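Local structure of xyloglucanase (2JEP) at residues S91-I96 / H131-N136; Y102-A107 / W161-T166; A152-Y157 / N200-I205; L175-M180 / N218-L223. The protein hydrolyses internal beta-1,4-glucan linkages of xyloglucan, a plant cell-wall polysaccharide, as a member of glycoside hydrolase family 5. One frame throughout, in Å; residues are numbered along the deposited sequence.

Contact 1: residues S91-I96 / H131-N136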
loop_
_atom_site.group_PDB
_atom_site.type_symbol
_atom_site.label_atom_id
_atom_site.label_comp_id
_atom_site.label_asym_id
_atom_site.label_seq_id
_atom_site.Cartn_x
_atom_site.Cartn_y
_atom_site.Cartn_z
ATOM N N SER A 91 -5.190 -0.624 -10.830
ATOM C CA SER A 91 -4.466 -1.136 -11.996
ATOM C C SER A 91 -4.908 -0.418 -13.250
ATOM O O SER A 91 -6.018 0.098 -13.320
ATOM C CB SER A 91 -4.726 -2.643 -12.162
ATOM O OG SER A 91 -4.120 -3.363 -11.113
ATOM N N TYR A 92 -4.024 -0.396 -14.245
ATOM C CA TYR A 92 -4.306 0.320 -15.496
ATOM C C TYR A 92 -4.263 -0.645 -16.669
ATOM O O TYR A 92 -5.267 -0.799 -17.375
ATOM C CB TYR A 92 -3.340 1.512 -15.616
ATOM C CG TYR A 92 -3.693 2.609 -14.637
ATOM C CD1 TYR A 92 -4.602 3.596 -14.964
ATOM C CD2 TYR A 92 -3.170 2.620 -13.341
ATOM C CE1 TYR A 92 -4.969 4.578 -14.070
ATOM C CE2 TYR A 92 -3.544 3.590 -12.425
ATOM C CZ TYR A 92 -4.438 4.583 -12.795
ATOM O OH TYR A 92 -4.823 5.586 -11.915
ATOM N N LEU A 93 -3.119 -1.296 -16.866
ATOM C CA LEU A 93 -2.998 -2.452 -17.757
ATOM C C LEU A 93 -3.530 -2.092 -19.168
ATOM O O LEU A 93 -3.099 -1.083 -19.742
ATOM C CB LEU A 93 -3.641 -3.690 -17.127
ATOM C CG LEU A 93 -3.066 -4.133 -15.778
ATOM C CD1 LEU A 93 -3.954 -5.187 -15.117
ATOM C CD2 LEU A 93 -1.671 -4.653 -15.953
ATOM N N ASN A 94 -4.470 -2.872 -19.712
ATOM C CA ASN A 94 -4.828 -2.630 -21.100
ATOM C C ASN A 94 -5.761 -1.401 -21.261
ATOM O O ASN A 94 -6.102 -1.049 -22.397
ATOM C CB ASN A 94 -5.350 -3.923 -21.785
ATOM C CG ASN A 94 -4.277 -5.056 -21.918
ATOM O OD1 ASN A 94 -3.056 -4.827 -21.856
ATOM N ND2 ASN A 94 -4.753 -6.283 -22.140
ATOM N N ASN A 95 -6.114 -0.728 -20.168
ATOM C CA ASN A 95 -6.747 0.578 -20.266
ATOM C C ASN A 95 -5.773 1.699 -20.616
ATOM O O ASN A 95 -6.196 2.840 -20.744
ATOM C CB ASN A 95 -7.530 0.927 -19.000
ATOM C CG ASN A 95 -8.758 0.075 -18.837
ATOM O OD1 ASN A 95 -9.117 -0.703 -19.728
ATOM N ND2 ASN A 95 -9.452 0.263 -17.718
ATOM N N ILE A 96 -4.489 1.369 -20.775
ATOM C CA ILE A 96 -3.498 2.298 -21.306
ATOM C C ILE A 96 -3.414 2.016 -22.798
ATOM O O ILE A 96 -3.163 0.881 -23.196
ATOM C CB ILE A 96 -2.117 2.109 -20.677
ATOM C CG1 ILE A 96 -2.202 2.189 -19.150
ATOM C CG2 ILE A 96 -1.170 3.147 -21.237
ATOM C CD1 ILE A 96 -0.985 1.608 -18.473
ATOM N N HIS A 131 -0.806 -0.496 -9.493
ATOM C CA HIS A 131 -0.741 -1.707 -8.668
ATOM C C HIS A 131 -0.381 -2.973 -9.446
ATOM O O HIS A 131 0.786 -3.430 -9.426
ATOM C CB HIS A 131 -2.067 -1.833 -7.897
ATOM C CG HIS A 131 -2.020 -2.761 -6.730
ATOM N ND1 HIS A 131 -1.828 -2.319 -5.435
ATOM C CD2 HIS A 131 -2.159 -4.106 -6.656
ATOM C CE1 HIS A 131 -1.867 -3.356 -4.616
ATOM N NE2 HIS A 131 -2.048 -4.454 -5.331
ATOM N N GLY A 132 -1.339 -3.545 -10.172
ATOM C CA GLY A 132 -1.053 -4.805 -10.875
ATOM C C GLY A 132 0.007 -4.677 -11.963
ATOM O O GLY A 132 0.688 -5.642 -12.314
ATOM N N ASP A 133 0.122 -3.462 -12.520
ATOM C CA ASP A 133 0.974 -3.227 -13.654
ATOM C C ASP A 133 2.436 -3.552 -13.397
ATOM O O ASP A 133 3.177 -3.782 -14.344
ATOM C CB ASP A 133 0.891 -1.762 -14.076
ATOM C CG ASP A 133 -0.518 -1.311 -14.405
ATOM O OD1 ASP A 133 -1.405 -1.406 -13.526
ATOM O OD2 ASP A 133 -0.743 -0.856 -15.564
ATOM N N GLY A 134 2.865 -3.535 -12.142
ATOM C CA GLY A 134 4.259 -3.791 -11.814
ATOM C C GLY A 134 4.661 -5.229 -11.601
ATOM O O GLY A 134 5.841 -5.492 -11.349
ATOM N N TYR A 135 3.708 -6.159 -11.734
ATOM C CA TYR A 135 3.992 -7.574 -11.522
ATOM C C TYR A 135 4.258 -8.358 -12.804
ATOM O O TYR A 135 3.467 -8.332 -13.742
ATOM C CB TYR A 135 2.826 -8.241 -10.854
ATOM C CG TYR A 135 2.557 -7.891 -9.393
ATOM C CD1 TYR A 135 3.465 -8.217 -8.405
ATOM C CD2 TYR A 135 1.344 -7.335 -9.022
ATOM C CE1 TYR A 135 3.198 -7.951 -7.066
ATOM C CE2 TYR A 135 1.050 -7.078 -7.702
ATOM C CZ TYR A 135 1.971 -7.394 -6.720
ATOM O OH TYR A 135 1.645 -7.144 -5.400
ATOM N N ASN A 136 5.345 -9.129 -12.787
ATOM C CA ASN A 136 5.620 -10.107 -13.842
ATOM C C ASN A 136 4.485 -11.114 -13.991
ATOM O O ASN A 136 4.176 -11.520 -15.104
ATOM C CB ASN A 136 6.937 -10.853 -13.562
ATOM C CG ASN A 136 8.155 -10.042 -13.909
ATOM O OD1 ASN A 136 8.738 -9.347 -13.040
ATOM N ND2 ASN A 136 8.547 -10.090 -15.147
#
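Asp133 turns its carboxylate to two successive backbone amides, those of Tyr92 and Leu93, and so uses both oxygens on one bend of chain. Asp133 OD1 receives Tyr92 N at 2.9 Å through its syn lone pair. Asp133 OD2 takes Leu93 N at 2.7 Å, also from the syn side but 29° out of the carboxylate plane. With CG anti to the carbonyl carbon (chi1 -57°), the carboxylate is swung across to the 91-96 segment, and Trp142 NE1 supplies OD2 with a further donor. Leu93 crosses the carboxylate with its isobutyl group, Leu93 CD2 lying 3.8 Å from Asp133 CA, while Ile96 CD1 comes to OD2 from the opposite direction. Ser91 returns the same kind of bond from the other segment: Ser91 OG accepts Gly132 N at 2.9 Å, a bent bond of 142°, and also bonds to Glu53 O. Were Asp133 an alanine, the amides of Tyr92 and Leu93 would probably lose their acceptors, and the Trp142 indole N-H its partner, in a buried setting. Both segments are loops at the ends of neighbouring barrel strands, 85-88 and 125-128, and they are joined chiefly through side chain to backbone. Three N-H donors around one buried carboxylate are consistent with an ionised aspartate that fixes the turn of the other loop.

Contact 2: residues Y102-A107 / W161-T166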
loop_
_atom_site.group_PDB
_atom_site.type_symbol
_atom_site.label_atom_id
_atom_site.label_comp_id
_atom_site.label_asym_id
_atom_site.label_seq_id
_atom_site.Cartn_x
_atom_site.Cartn_y
_atom_site.Cartn_z
ATOM N N TYR A 102 0.004 6.853 -25.032
ATOM C CA TYR A 102 -0.359 5.969 -23.911
ATOM C C TYR A 102 -1.583 6.496 -23.169
ATOM O O TYR A 102 -1.610 6.534 -21.942
ATOM C CB TYR A 102 0.828 5.786 -22.973
ATOM C CG TYR A 102 2.012 5.080 -23.586
ATOM C CD1 TYR A 102 1.959 3.732 -23.896
ATOM C CD2 TYR A 102 3.202 5.751 -23.809
ATOM C CE1 TYR A 102 3.055 3.054 -24.409
ATOM C CE2 TYR A 102 4.302 5.084 -24.336
ATOM C CZ TYR A 102 4.228 3.738 -24.608
ATOM O OH TYR A 102 5.331 3.071 -25.097
ATOM N N THR A 103 -2.595 6.899 -23.922
ATOM C CA THR A 103 -3.775 7.525 -23.346
ATOM C C THR A 103 -4.563 6.524 -22.514
ATOM O O THR A 103 -4.884 5.448 -22.970
ATOM C CB THR A 103 -4.687 8.083 -24.450
ATOM O OG1 THR A 103 -3.925 9.011 -25.230
ATOM C CG2 THR A 103 -5.948 8.763 -23.868
ATOM N N ILE A 104 -4.858 6.908 -21.279
ATOM C CA ILE A 104 -5.676 6.091 -20.387
ATOM C C ILE A 104 -7.153 6.283 -20.715
ATOM O O ILE A 104 -7.627 7.410 -20.838
ATOM C CB ILE A 104 -5.436 6.465 -18.905
ATOM C CG1 ILE A 104 -3.957 6.319 -18.534
ATOM C CG2 ILE A 104 -6.306 5.599 -17.970
ATOM C CD1 ILE A 104 -3.634 6.923 -17.195
ATOM N N ASN A 105 -7.856 5.156 -20.791
ATOM C CA ASN A 105 -9.317 5.179 -21.027
ATOM C C ASN A 105 -9.961 6.195 -20.097
ATOM O O ASN A 105 -9.815 6.157 -18.879
ATOM C CB ASN A 105 -10.001 3.831 -20.768
ATOM C CG ASN A 105 -9.885 2.855 -21.918
ATOM O OD1 ASN A 105 -10.376 1.730 -21.824
ATOM N ND2 ASN A 105 -9.245 3.264 -23.003
ATOM N N ALA A 106 -10.692 7.134 -20.666
ATOM C CA ALA A 106 -11.274 8.245 -19.919
ATOM C C ALA A 106 -12.291 7.761 -18.880
ATOM O O ALA A 106 -12.345 8.271 -17.778
ATOM C CB ALA A 106 -11.920 9.274 -20.878
ATOM N N ALA A 107 -13.091 6.751 -19.236
ATOM C CA ALA A 107 -14.083 6.215 -18.313
ATOM C C ALA A 107 -13.424 5.607 -17.088
ATOM O O ALA A 107 -13.983 5.659 -15.998
ATOM C CB ALA A 107 -14.977 5.185 -19.028
ATOM N N TRP A 161 1.660 8.516 -15.478
ATOM C CA TRP A 161 1.583 9.393 -14.305
ATOM C C TRP A 161 1.243 10.827 -14.656
ATOM O O TRP A 161 0.594 11.509 -13.871
ATOM C CB TRP A 161 2.843 9.318 -13.427
ATOM C CG TRP A 161 2.677 8.309 -12.347
ATOM C CD1 TRP A 161 3.378 7.141 -12.162
ATOM C CD2 TRP A 161 1.722 8.369 -11.281
ATOM N NE1 TRP A 161 2.911 6.499 -11.059
ATOM C CE2 TRP A 161 1.893 7.220 -10.497
ATOM C CE3 TRP A 161 0.759 9.305 -10.894
ATOM C CZ2 TRP A 161 1.111 6.969 -9.373
ATOM C CZ3 TRP A 161 -0.009 9.040 -9.786
ATOM C CH2 TRP A 161 0.164 7.877 -9.053
ATOM N N GLN A 162 1.652 11.285 -15.842
ATOM C CA GLN A 162 1.259 12.644 -16.248
ATOM C C GLN A 162 -0.259 12.755 -16.230
ATOM O O GLN A 162 -0.828 13.747 -15.747
ATOM C CB GLN A 162 1.745 12.955 -17.662
ATOM C CG GLN A 162 3.168 13.361 -17.838
ATOM C CD GLN A 162 3.482 13.708 -19.289
ATOM O OE1 GLN A 162 2.652 13.523 -20.167
ATOM N NE2 GLN A 162 4.687 14.203 -19.539
ATOM N N GLN A 163 -0.911 11.762 -16.812
ATOM C CA GLN A 163 -2.376 11.768 -16.913
ATOM C C GLN A 163 -3.074 11.603 -15.578
ATOM O O GLN A 163 -4.054 12.283 -15.300
ATOM C CB GLN A 163 -2.821 10.674 -17.876
ATOM C CG GLN A 163 -2.403 10.910 -19.303
ATOM C CD GLN A 163 -2.668 9.705 -20.138
ATOM O OE1 GLN A 163 -3.816 9.449 -20.525
ATOM N NE2 GLN A 163 -1.631 8.923 -20.395
ATOM N N ILE A 164 -2.608 10.672 -14.753
ATOM C CA ILE A 164 -3.263 10.484 -13.438
ATOM C C ILE A 164 -3.077 11.762 -12.619
ATOM O O ILE A 164 -4.019 12.286 -12.014
ATOM C CB ILE A 164 -2.624 9.291 -12.671
ATOM C CG1 ILE A 164 -2.786 7.972 -13.419
ATOM C CG2 ILE A 164 -3.193 9.210 -11.251
ATOM C CD1 ILE A 164 -1.839 6.863 -12.938
ATOM N N ALA A 165 -1.853 12.288 -12.596
ATOM C CA ALA A 165 -1.593 13.478 -11.794
ATOM C C ALA A 165 -2.450 14.653 -12.270
ATOM O O ALA A 165 -3.054 15.359 -11.473
ATOM C CB ALA A 165 -0.105 13.846 -11.806
ATOM N N THR A 166 -2.504 14.845 -13.586
ATOM C CA THR A 166 -3.307 15.933 -14.147
ATOM C C THR A 166 -4.781 15.802 -13.707
ATOM O O THR A 166 -5.410 16.789 -13.328
ATOM C CB THR A 166 -3.163 15.974 -15.650
ATOM O OG1 THR A 166 -1.811 16.300 -15.971
ATOM C CG2 THR A 166 -4.086 17.015 -16.281
#
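Gln163 grips the backbone on both sides of Thr103 with the two ends of one carboxamide. Gln163 NE2 gives a hydrogen to Tyr102 O at 2.8 Å, and Gln163 OE1 accepts one from Ile104 N at the same distance of 2.8 Å, in a nearly straight bond of 174°. The two bonds are not alike in direction: the amide nitrogen meets Tyr102 O from above the carbonyl plane, though that oxygen lies in the plane of the glutamine amide, whereas Ile104 N is tilted only modestly from the plane at OE1. An extended chain carries the group out from the helix, and the last torsion (chi3 78°) turns the amide so that its oxygen and nitrogen can each face a backbone partner. NE2 also bonds to Lys159 O, one turn back along its own helix.

The contact joins two neighbouring parts of the helical layer around a (beta/alpha)8 barrel: helix 150-167, which carries Gln163, and the run of chain that leads into helix 106-120, whose N-cap position is Asn105.

Apolar contacts lie beside the amide. Ile104 slides past Gln163 in the opposite direction, Ile104 CG1 3.7 Å from Gln163 OE1 and Ile104 CD1 3.9 Å from Gln163 CB. The same Ile104 CD1 then meets Ile164 CG1 at 4.0 Å, the two isoleucine side chains crossing at about a right angle, with Val160 also against Ile104. At the outer margin Thr103 adds a looser touch, its CG2 crossing the amide 4.0 Å from Gln163 OE1.

Contact 3: residues A152-Y157 / N200-I205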
loop_
_atom_site.group_PDB
_atom_site.type_symbol
_atom_site.label_atom_id
_atom_site.label_comp_id
_atom_site.label_asym_id
_atom_site.label_seq_id
_atom_site.Cartn_x
_atom_site.Cartn_y
_atom_site.Cartn_z
ATOM N N ALA A 152 10.885 2.182 -23.389
ATOM C CA ALA A 152 9.442 2.206 -23.554
ATOM C C ALA A 152 8.755 2.126 -22.199
ATOM O O ALA A 152 7.755 2.790 -21.986
ATOM C CB ALA A 152 8.973 1.073 -24.473
ATOM N N ILE A 153 9.251 1.279 -21.297
ATOM C CA ILE A 153 8.625 1.201 -19.961
ATOM C C ILE A 153 8.636 2.578 -19.286
ATOM O O ILE A 153 7.625 3.028 -18.735
ATOM C CB ILE A 153 9.328 0.176 -19.080
ATOM C CG1 ILE A 153 9.103 -1.250 -19.637
ATOM C CG2 ILE A 153 8.870 0.277 -17.631
ATOM C CD1 ILE A 153 10.043 -2.322 -18.990
ATOM N N LYS A 154 9.786 3.238 -19.311
ATOM C CA LYS A 154 9.924 4.523 -18.645
ATOM C C LYS A 154 9.093 5.613 -19.280
ATOM O O LYS A 154 8.528 6.455 -18.562
ATOM C CB LYS A 154 11.390 4.941 -18.600
ATOM C CG LYS A 154 12.209 4.088 -17.644
ATOM C CD LYS A 154 13.696 4.399 -17.772
ATOM C CE LYS A 154 14.514 3.660 -16.761
ATOM N NZ LYS A 154 15.960 4.043 -16.868
ATOM N N GLU A 155 8.997 5.607 -20.614
ATOM C CA GLU A 155 8.171 6.598 -21.263
ATOM C C GLU A 155 6.688 6.370 -21.017
ATOM O O GLU A 155 5.946 7.301 -20.777
ATOM C CB GLU A 155 8.477 6.614 -22.770
ATOM C CG GLU A 155 7.682 7.604 -23.595
ATOM C CD GLU A 155 7.963 9.052 -23.326
ATOM O OE1 GLU A 155 9.031 9.373 -22.758
ATOM O OE2 GLU A 155 7.093 9.895 -23.739
ATOM N N LYS A 156 6.258 5.124 -21.081
ATOM C CA LYS A 156 4.878 4.778 -20.773
ATOM C C LYS A 156 4.535 5.194 -19.357
ATOM O O LYS A 156 3.489 5.777 -19.095
ATOM C CB LYS A 156 4.687 3.282 -20.963
ATOM C CG LYS A 156 3.266 2.750 -20.740
ATOM C CD LYS A 156 3.164 1.297 -21.218
ATOM C CE LYS A 156 1.813 0.677 -20.978
ATOM N NZ LYS A 156 1.746 -0.672 -21.633
ATOM N N TYR A 157 5.415 4.860 -18.420
ATOM C CA TYR A 157 5.206 5.221 -17.024
ATOM C C TYR A 157 5.079 6.735 -16.820
ATOM O O TYR A 157 4.178 7.212 -16.117
ATOM C CB TYR A 157 6.358 4.631 -16.209
ATOM C CG TYR A 157 6.277 4.806 -14.716
ATOM C CD1 TYR A 157 5.344 4.099 -13.965
ATOM C CD2 TYR A 157 7.168 5.627 -14.044
ATOM C CE1 TYR A 157 5.318 4.192 -12.589
ATOM C CE2 TYR A 157 7.138 5.739 -12.667
ATOM C CZ TYR A 157 6.216 5.020 -11.930
ATOM O OH TYR A 157 6.205 5.152 -10.551
ATOM N N ASN A 200 14.644 2.524 -8.894
ATOM C CA ASN A 200 14.949 3.881 -8.443
ATOM C C ASN A 200 14.647 4.899 -9.539
ATOM O O ASN A 200 14.164 6.001 -9.269
ATOM C CB ASN A 200 16.411 4.003 -8.008
ATOM C CG ASN A 200 16.762 3.193 -6.772
ATOM O OD1 ASN A 200 15.977 3.102 -5.817
ATOM N ND2 ASN A 200 17.997 2.668 -6.747
ATOM N N ALA A 201 14.928 4.519 -10.786
ATOM C CA ALA A 201 14.632 5.399 -11.919
ATOM C C ALA A 201 13.139 5.650 -12.030
ATOM O O ALA A 201 12.720 6.769 -12.290
ATOM C CB ALA A 201 15.198 4.829 -13.214
ATOM N N TYR A 202 12.319 4.614 -11.841
ATOM C CA TYR A 202 10.867 4.803 -11.879
ATOM C C TYR A 202 10.463 5.793 -10.789
ATOM O O TYR A 202 9.688 6.716 -11.029
ATOM C CB TYR A 202 10.089 3.485 -11.719
ATOM C CG TYR A 202 10.443 2.361 -12.667
ATOM C CD1 TYR A 202 11.039 2.588 -13.898
ATOM C CD2 TYR A 202 10.150 1.039 -12.328
ATOM C CE1 TYR A 202 11.387 1.549 -14.720
ATOM C CE2 TYR A 202 10.494 -0.013 -13.151
ATOM C CZ TYR A 202 11.122 0.234 -14.352
ATOM O OH TYR A 202 11.479 -0.823 -15.140
ATOM N N ASN A 203 10.970 5.603 -9.572
ATOM C CA ASN A 203 10.574 6.536 -8.506
ATOM C C ASN A 203 10.955 7.972 -8.864
ATOM O O ASN A 203 10.184 8.888 -8.598
ATOM C CB ASN A 203 11.192 6.161 -7.154
ATOM C CG ASN A 203 10.463 5.026 -6.458
ATOM O OD1 ASN A 203 9.271 4.834 -6.660
ATOM N ND2 ASN A 203 11.170 4.292 -5.587
ATOM N N GLN A 204 12.133 8.155 -9.449
ATOM C CA GLN A 204 12.584 9.519 -9.817
ATOM C C GLN A 204 11.717 10.128 -10.911
ATOM O O GLN A 204 11.342 11.296 -10.857
ATOM C CB GLN A 204 14.052 9.490 -10.235
ATOM C CG GLN A 204 14.626 10.896 -10.403
ATOM C CD GLN A 204 14.638 11.634 -9.076
ATOM O OE1 GLN A 204 15.390 11.267 -8.161
ATOM N NE2 GLN A 204 13.770 12.638 -8.933
ATOM N N ILE A 205 11.428 9.332 -11.939
ATOM C CA ILE A 205 10.530 9.769 -13.024
ATOM C C ILE A 205 9.160 10.153 -12.484
ATOM O O ILE A 205 8.581 11.195 -12.864
ATOM C CB ILE A 205 10.401 8.649 -14.109
ATOM C CG1 ILE A 205 11.729 8.486 -14.855
ATOM C CG2 ILE A 205 9.283 8.969 -15.110
ATOM C CD1 ILE A 205 11.868 7.132 -15.573
#
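Tyr157, which lies against Tyr202 between the two helices, sends its hydroxyl to Ser179 O, a carbonyl that the indole NE1 of Trp161 grips as well. That bond fixes the far end of the ring while its flank does the work of the contact. CG stands anti to the backbone N (chi1 -176°), which carries the ring out toward the 200-205 segment; there Tyr157 CE2, at the ring edge, comes 3.2 Å from Tyr202 O, with the oxygen near the ring plane. The same Tyr157 CE2 touches Tyr202 CB at 3.8 Å, and the neighbouring CD2 meets Ile205 CG2. The two tyrosine rings themselves sit obliquely, their planes 49° apart.

Helices 150-167 and 193-211 are consecutive in the outer layer of the (beta/alpha)8 barrel, strand 175-178 lying between them in sequence. Over these short segments their axes run broadly the same way, crossing at -28° and approaching to 10.3 Å, so the space between them is filled by side chains.

Lys154 provides much of that filling. Its extended chain crosses Ile205 at about a right angle, Lys154 CG 3.7 Å from Ile205 CD1, and the same CG meets the edge of the Tyr202 ring near its plane. Farther along, Lys154 CE reaches Ala201 CB at 3.8 Å. Ile153 CG2 closes on the phenol end of Tyr202, 3.8 Å from Tyr202 OH, and that hydroxyl is bonded to Gln150 OE1, so the ring is held at its outer end too.

Contact 4: residues L175-M180 / N218-L223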
loop_
_atom_site.group_PDB
_atom_site.type_symbol
_atom_site.label_atom_id
_atom_site.label_comp_id
_atom_site.label_asym_id
_atom_site.label_seq_id
_atom_site.Cartn_x
_atom_site.Cartn_y
_atom_site.Cartn_z
ATOM N N LEU A 175 -4.851 13.875 -0.511
ATOM C CA LEU A 175 -4.616 12.892 -1.565
ATOM C C LEU A 175 -3.109 12.719 -1.784
ATOM O O LEU A 175 -2.378 13.674 -2.089
ATOM C CB LEU A 175 -5.310 13.304 -2.867
ATOM C CG LEU A 175 -5.121 12.320 -4.024
ATOM C CD1 LEU A 175 -5.681 10.918 -3.721
ATOM C CD2 LEU A 175 -5.759 12.886 -5.303
ATOM N N ILE A 176 -2.666 11.474 -1.616
ATOM C CA ILE A 176 -1.294 11.033 -1.766
ATOM C C ILE A 176 -1.178 10.155 -2.992
ATOM O O ILE A 176 -2.026 9.290 -3.199
ATOM C CB ILE A 176 -0.875 10.231 -0.521
ATOM C CG1 ILE A 176 -0.945 11.115 0.736
ATOM C CG2 ILE A 176 0.532 9.596 -0.690
ATOM C CD1 ILE A 176 -0.933 10.324 2.037
ATOM N N PHE A 177 -0.151 10.374 -3.808
ATOM C CA PHE A 177 0.140 9.480 -4.920
ATOM C C PHE A 177 1.268 8.532 -4.500
ATOM O O PHE A 177 2.279 8.983 -3.956
ATOM C CB PHE A 177 0.615 10.221 -6.173
ATOM C CG PHE A 177 -0.331 11.259 -6.736
ATOM C CD1 PHE A 177 -1.693 11.231 -6.528
ATOM C CD2 PHE A 177 0.164 12.255 -7.545
ATOM C CE1 PHE A 177 -2.512 12.211 -7.085
ATOM C CE2 PHE A 177 -0.650 13.211 -8.120
ATOM C CZ PHE A 177 -1.989 13.198 -7.872
ATOM N N GLU A 178 1.105 7.248 -4.819
ATOM C CA GLU A 178 2.077 6.187 -4.539
ATOM C C GLU A 178 2.572 5.659 -5.897
ATOM O O GLU A 178 1.784 5.255 -6.754
ATOM C CB GLU A 178 1.384 5.075 -3.734
ATOM C CG GLU A 178 2.218 3.888 -3.418
ATOM C CD GLU A 178 1.454 2.806 -2.694
ATOM O OE1 GLU A 178 0.222 2.911 -2.583
ATOM O OE2 GLU A 178 2.094 1.841 -2.215
ATOM N N SER A 179 3.899 5.699 -6.071
ATOM C CA SER A 179 4.478 5.520 -7.396
ATOM C C SER A 179 4.156 4.197 -8.058
ATOM O O SER A 179 3.989 4.122 -9.278
ATOM C CB SER A 179 5.978 5.662 -7.297
ATOM O OG SER A 179 6.534 4.689 -6.423
ATOM N N MET A 180 4.104 3.159 -7.228
ATOM C CA MET A 180 3.905 1.789 -7.690
ATOM C C MET A 180 3.745 0.955 -6.431
ATOM O O MET A 180 3.763 1.504 -5.324
ATOM C CB MET A 180 5.081 1.342 -8.578
ATOM C CG MET A 180 6.420 1.470 -7.905
ATOM S SD MET A 180 7.782 1.695 -9.088
ATOM C CE MET A 180 9.185 1.735 -7.991
ATOM N N ASN A 218 2.683 19.871 -7.283
ATOM C CA ASN A 218 4.033 20.238 -6.956
ATOM C C ASN A 218 4.296 20.263 -5.455
ATOM O O ASN A 218 5.454 20.328 -5.039
ATOM C CB ASN A 218 4.442 21.537 -7.664
ATOM C CG ASN A 218 3.756 22.748 -7.120
ATOM O OD1 ASN A 218 2.809 22.655 -6.374
ATOM N ND2 ASN A 218 4.254 23.926 -7.505
ATOM N N ALA A 219 3.230 20.150 -4.648
ATOM C CA ALA A 219 3.363 20.244 -3.196
ATOM C C ALA A 219 2.941 19.017 -2.416
ATOM O O ALA A 219 3.289 18.888 -1.254
ATOM C CB ALA A 219 2.576 21.464 -2.679
ATOM N N ARG A 220 2.170 18.120 -3.030
ATOM C CA ARG A 220 1.558 17.039 -2.265
ATOM C C ARG A 220 2.577 15.985 -1.826
ATOM O O ARG A 220 3.686 15.908 -2.345
ATOM C CB ARG A 220 0.403 16.412 -3.020
ATOM C CG ARG A 220 0.788 15.418 -4.069
ATOM C CD ARG A 220 -0.423 14.684 -4.676
ATOM N NE ARG A 220 -1.260 15.593 -5.450
ATOM C CZ ARG A 220 -2.349 16.218 -5.021
ATOM N NH1 ARG A 220 -2.851 16.015 -3.821
ATOM N NH2 ARG A 220 -2.932 17.094 -5.816
ATOM N N TRP A 221 2.172 15.156 -0.872
ATOM C CA TRP A 221 2.986 14.029 -0.467
ATOM C C TRP A 221 2.964 12.924 -1.516
ATOM O O TRP A 221 1.913 12.575 -2.067
ATOM C CB TRP A 221 2.484 13.485 0.862
ATOM C CG TRP A 221 2.714 14.411 1.994
ATOM C CD1 TRP A 221 1.857 15.368 2.479
ATOM C CD2 TRP A 221 3.883 14.477 2.803
ATOM N NE1 TRP A 221 2.444 16.024 3.530
ATOM C CE2 TRP A 221 3.688 15.501 3.749
ATOM C CE3 TRP A 221 5.096 13.799 2.793
ATOM C CZ2 TRP A 221 4.656 15.831 4.709
ATOM C CZ3 TRP A 221 6.057 14.141 3.739
ATOM C CH2 TRP A 221 5.822 15.147 4.678
ATOM N N LEU A 222 4.144 12.353 -1.759
ATOM C CA LEU A 222 4.329 11.267 -2.708
ATOM C C LEU A 222 4.995 10.100 -1.998
ATOM O O LEU A 222 6.003 10.280 -1.316
ATOM C CB LEU A 222 5.231 11.731 -3.843
ATOM C CG LEU A 222 4.776 12.982 -4.613
ATOM C CD1 LEU A 222 5.793 13.332 -5.701
ATOM C CD2 LEU A 222 3.401 12.808 -5.187
ATOM N N LEU A 223 4.417 8.909 -2.157
ATOM C CA LEU A 223 4.838 7.702 -1.460
ATOM C C LEU A 223 5.571 6.789 -2.447
ATOM O O LEU A 223 5.044 6.520 -3.525
ATOM C CB LEU A 223 3.601 6.997 -0.899
ATOM C CG LEU A 223 3.743 5.646 -0.201
ATOM C CD1 LEU A 223 4.611 5.805 1.050
ATOM C CD2 LEU A 223 2.409 5.058 0.162
HETATM O O HOH W 1 -0.560 14.654 -0.153
#
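Phe177 O accepts Leu223 N at 2.8 Å in the carbonyl plane, and Leu223 O takes Ser179 N at 2.9 Å, nearly along the C=O axis. A weak bond from Phe177 N to Trp221 O precedes them. Arg220 then reaches back, Arg220 NH1 giving a hydrogen to Leu175 O at 3.0 Å, an oxygen that also accepts from a water held by Trp221 N. NH2 and NE give hydrogens to Tyr171 O and Asn217 OD1. With CG between the backbone N and the carbonyl carbon (chi1 80°) and chi2 extended, Arg220 CD sits over the centre of the Phe177 ring, a CH-pi contact of 3.7 Å to the centroid; the bend at chi3 (67°) then turns NE, which stays over the ring face near CZ. A leucine in place of Arg220 would probably leave Leu175 O with the water alone and deprive Tyr171 O and Asn217 OD1 of the arginine's N-H groups. Phe177 CB and Leu222 CD2 lie side by side on the face toward the helices. On the other face, Leu223 CD2 runs alongside Glu178, 3.8 Å from Glu178 CD, while Arg87 forms a salt bridge with that carboxylate. Parallel register, with helix 193-211 between the strands in sequence, is the beta-alpha-beta crossover of a (beta/alpha)8 barrel.

How the contacts relate
Contact 4 lies in the barrel wall and contact 1 in the buried loops near its rim, whereas contacts 2 and 3 belong to the partly exposed helical layer. Helix 150-167 serves both of the latter, through different turns, and strand 175-178 follows it in the chain. Chemistry follows position: backbone bonds dominate in the wall, side chains grip backbone amides in contacts 1 and 2, and contact 3 rests mainly on side-chain packing, with no hydrogen bond across it. Links run between them too. Asn95 O meets Asn105 N at 2.8 Å between contacts 1 and 2, and Asn203 OD1 is bonded to Ser179 OG between contacts 3 and 4.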